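Local coordinates for protein yciO (Escherichia coli, PDB 1K7J) that is of unknown function but belongs to the SUA5 (YrdC-like) family and probably binds double-stranded RNA, at residues I17-V21 with A131-L136. Sequence-based numbering, arbitrary orientation.
Sequences INQAV and ALLEAL
Ile17 and Val21, one turn apart on helix 14-25, pack against Ala131, Leu132, Ala135 and Leu136 of helix 127-136, a helix-helix contact of the YrdC-like alpha/beta fold. The two segments cross at -61° with their axes 9.2 Å apart, and the small Ala131 and Ala135 allow the branched side chains of Ile17 and Val21 to come close. No hydrogen bond joins the two segments; they meet through apolar side chains. At the Ile17 end, CD1 of Ile17 lies 3.8 Å from CB of Ala131 and also touches CD2 of Leu132, whose end comes close enough to helix 14-25 to meet CB of Ala20 at 3.7 Å. CG2 of Ile17, set anti to its own nitrogen by chi1 of -71°, rests instead near the carbonyl O of Ala131 and CB of Ala135. Cut back to an alanine, Ile17 would lose CG1, CG2 and CD1, which is likely to open a gap beside Ala131 and take one apolar neighbour from the Leu132 CD2 methyl. The methyls of Val21 divide the other end: CG1 faces the Leu136 backbone, 3.9 Å from its CA, while CG2 turns to Ala135 and the carbonyl O of Leu132. Both carbonyl oxygens are satisfied within their helix, Leu132 O by Leu136 N at 2.9 Å and Ala131 O by Ala135 N, and the methyls make van der Waals contact with them. On the sheet side, Ala20 and Leu132 both reach Ile172 of strand 170-173, and Pro12 touches Ile17 and Ala131. At the margin, OD1 of Asn18 is hydrogen-bonded to Gln14 of its own helix and merely brushes CB of Ala135. Beyond the apolar contact, Arg25 NH2 links the helices by a hydrogen bond to Leu136 O. Tightest among the side-chain contacts is Val21 CG2 against Ala135 CB, at 3.5 Å.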
ATOM      1  N   ILE A  17      -3.486 -15.589  -7.640  1.00  9.51           N
ATOM      2  CA  ILE A  17      -2.667 -14.383  -7.645  1.00  9.38           C
ATOM      3  C   ILE A  17      -2.692 -13.818  -9.065  1.00  9.54           C
ATOM      4  O   ILE A  17      -2.880 -12.617  -9.265  1.00  9.11           O
ATOM      5  CB  ILE A  17      -1.201 -14.694  -7.254  1.00  8.43           C
ATOM      6  CG1 ILE A  17      -1.119 -15.037  -5.765  1.00  8.70           C
ATOM      7  CG2 ILE A  17      -0.298 -13.509  -7.586  1.00  8.63           C
ATOM      8  CD1 ILE A  17      -1.473 -13.875  -4.837  1.00  8.49           C
ATOM      9  N   ASN A  18      -2.516 -14.690 -10.054  1.00 10.20           N
ATOM     10  CA  ASN A  18      -2.521 -14.251 -11.446  1.00 10.74           C
ATOM     11  C   ASN A  18      -3.862 -13.641 -11.841  1.00 10.64           C
ATOM     12  O   ASN A  18      -3.907 -12.602 -12.499  1.00 10.84           O
ATOM     13  CB  ASN A  18      -2.165 -15.412 -12.382  1.00 11.80           C
ATOM     14  CG  ASN A  18      -0.696 -15.798 -12.298  1.00 12.74           C
ATOM     15  OD1 ASN A  18       0.117 -15.067 -11.731  1.00 13.17           O
ATOM     16  ND2 ASN A  18      -0.348 -16.944 -12.876  1.00 14.06           N
ATOM     17  N   GLN A  19      -4.957 -14.277 -11.435  1.00 10.92           N
ATOM     18  CA  GLN A  19      -6.275 -13.742 -11.757  1.00 11.17           C
ATOM     19  C   GLN A  19      -6.469 -12.371 -11.111  1.00 10.51           C
ATOM     20  O   GLN A  19      -7.055 -11.470 -11.710  1.00 10.91           O
ATOM     21  CB  GLN A  19      -7.375 -14.702 -11.296  1.00 12.75           C
ATOM     22  CG  GLN A  19      -7.546 -15.906 -12.205  1.00 15.54           C
ATOM     23  CD  GLN A  19      -8.663 -16.822 -11.750  1.00 17.36           C
ATOM     24  OE1 GLN A  19      -9.761 -16.367 -11.428  1.00 18.27           O
ATOM     25  NE2 GLN A  19      -8.394 -18.124 -11.734  1.00 18.52           N
ATOM     26  N   ALA A  20      -5.968 -12.212  -9.890  1.00  9.79           N
ATOM     27  CA  ALA A  20      -6.085 -10.940  -9.186  1.00  9.54           C
ATOM     28  C   ALA A  20      -5.322  -9.861  -9.949  1.00  9.68           C
ATOM     29  O   ALA A  20      -5.812  -8.748 -10.131  1.00 10.48           O
ATOM     30  CB  ALA A  20      -5.531 -11.070  -7.768  1.00  9.13           C
ATOM     31  N   VAL A  21      -4.119 -10.200 -10.400  1.00 10.59           N
ATOM     32  CA  VAL A  21      -3.299  -9.250 -11.143  1.00 11.39           C
ATOM     33  C   VAL A  21      -3.955  -8.876 -12.473  1.00 11.95           C
ATOM     34  O   VAL A  21      -3.853  -7.733 -12.922  1.00 11.90           O
ATOM     35  CB  VAL A  21      -1.880  -9.820 -11.383  1.00 11.69           C
ATOM     36  CG1 VAL A  21      -1.131  -8.969 -12.404  1.00 12.45           C
ATOM     37  CG2 VAL A  21      -1.109  -9.839 -10.069  1.00 12.42           C
ATOM     38  N   ALA A 131       3.540 -11.728  -3.697  1.00  8.02           N
ATOM     39  CA  ALA A 131       3.191 -12.488  -4.893  1.00  7.84           C
ATOM     40  C   ALA A 131       2.467 -11.598  -5.904  1.00  8.11           C
ATOM     41  O   ALA A 131       2.724 -11.674  -7.106  1.00  8.10           O
ATOM     42  CB  ALA A 131       2.316 -13.689  -4.519  1.00  7.83           C
ATOM     43  N   LEU A 132       1.562 -10.753  -5.417  1.00  8.05           N
ATOM     44  CA  LEU A 132       0.831  -9.852  -6.301  1.00  7.97           C
ATOM     45  C   LEU A 132       1.801  -8.909  -7.013  1.00  7.88           C
ATOM     46  O   LEU A 132       1.706  -8.696  -8.226  1.00  8.15           O
ATOM     47  CB  LEU A 132      -0.193  -9.034  -5.502  1.00  7.56           C
ATOM     48  CG  LEU A 132      -1.411  -9.787  -4.954  1.00  7.43           C
ATOM     49  CD1 LEU A 132      -2.201  -8.884  -4.008  1.00  7.40           C
ATOM     50  CD2 LEU A 132      -2.292 -10.250  -6.109  1.00  8.05           C
ATOM     51  N   LEU A 133       2.741  -8.348  -6.261  1.00  8.44           N
ATOM     52  CA  LEU A 133       3.708  -7.423  -6.840  1.00  8.96           C
ATOM     53  C   LEU A 133       4.624  -8.120  -7.835  1.00  9.37           C
ATOM     54  O   LEU A 133       4.923  -7.574  -8.893  1.00  9.71           O
ATOM     55  CB  LEU A 133       4.521  -6.753  -5.731  1.00  9.11           C
ATOM     56  CG  LEU A 133       3.674  -5.860  -4.818  1.00  9.19           C
ATOM     57  CD1 LEU A 133       4.527  -5.352  -3.667  1.00  9.46           C
ATOM     58  CD2 LEU A 133       3.082  -4.698  -5.620  1.00 10.25           C
ATOM     59  N   GLU A 134       5.065  -9.329  -7.506  1.00  9.81           N
ATOM     60  CA  GLU A 134       5.933 -10.074  -8.411  1.00 11.01           C
ATOM     61  C   GLU A 134       5.226 -10.311  -9.743  1.00 10.85           C
ATOM     62  O   GLU A 134       5.825 -10.170 -10.809  1.00 10.81           O
ATOM     63  CB  GLU A 134       6.322 -11.421  -7.799  1.00 13.02           C
ATOM     64  CG  GLU A 134       7.363 -12.180  -8.609  1.00 16.55           C
ATOM     65  CD  GLU A 134       7.669 -13.549  -8.029  1.00 19.32           C
ATOM     66  OE1 GLU A 134       7.791 -13.657  -6.790  1.00 20.49           O
ATOM     67  OE2 GLU A 134       7.796 -14.514  -8.812  1.00 20.78           O
ATOM     68  N   ALA A 135       3.949 -10.671  -9.681  1.00 10.40           N
ATOM     69  CA  ALA A 135       3.182 -10.931 -10.894  1.00 10.82           C
ATOM     70  C   ALA A 135       2.874  -9.648 -11.662  1.00 11.11           C
ATOM     71  O   ALA A 135       2.884  -9.642 -12.896  1.00 11.92           O
ATOM     72  CB  ALA A 135       1.887 -11.659 -10.545  1.00 10.90           C
ATOM     73  N   LEU A 136       2.605  -8.563 -10.942  1.00 10.86           N
ATOM     74  CA  LEU A 136       2.289  -7.287 -11.584  1.00 11.09           C
ATOM     75  C   LEU A 136       3.504  -6.709 -12.309  1.00 10.86           C
ATOM     76  O   LEU A 136       3.378  -6.169 -13.408  1.00 11.26           O
ATOM     77  CB  LEU A 136       1.766  -6.286 -10.548  1.00 11.10           C
ATOM     78  CG  LEU A 136       1.333  -4.910 -11.071  1.00 11.91           C
ATOM     79  CD1 LEU A 136       0.240  -5.060 -12.116  1.00 12.65           C
ATOM     80  CD2 LEU A 136       0.843  -4.066  -9.904  1.00 12.35           C
TER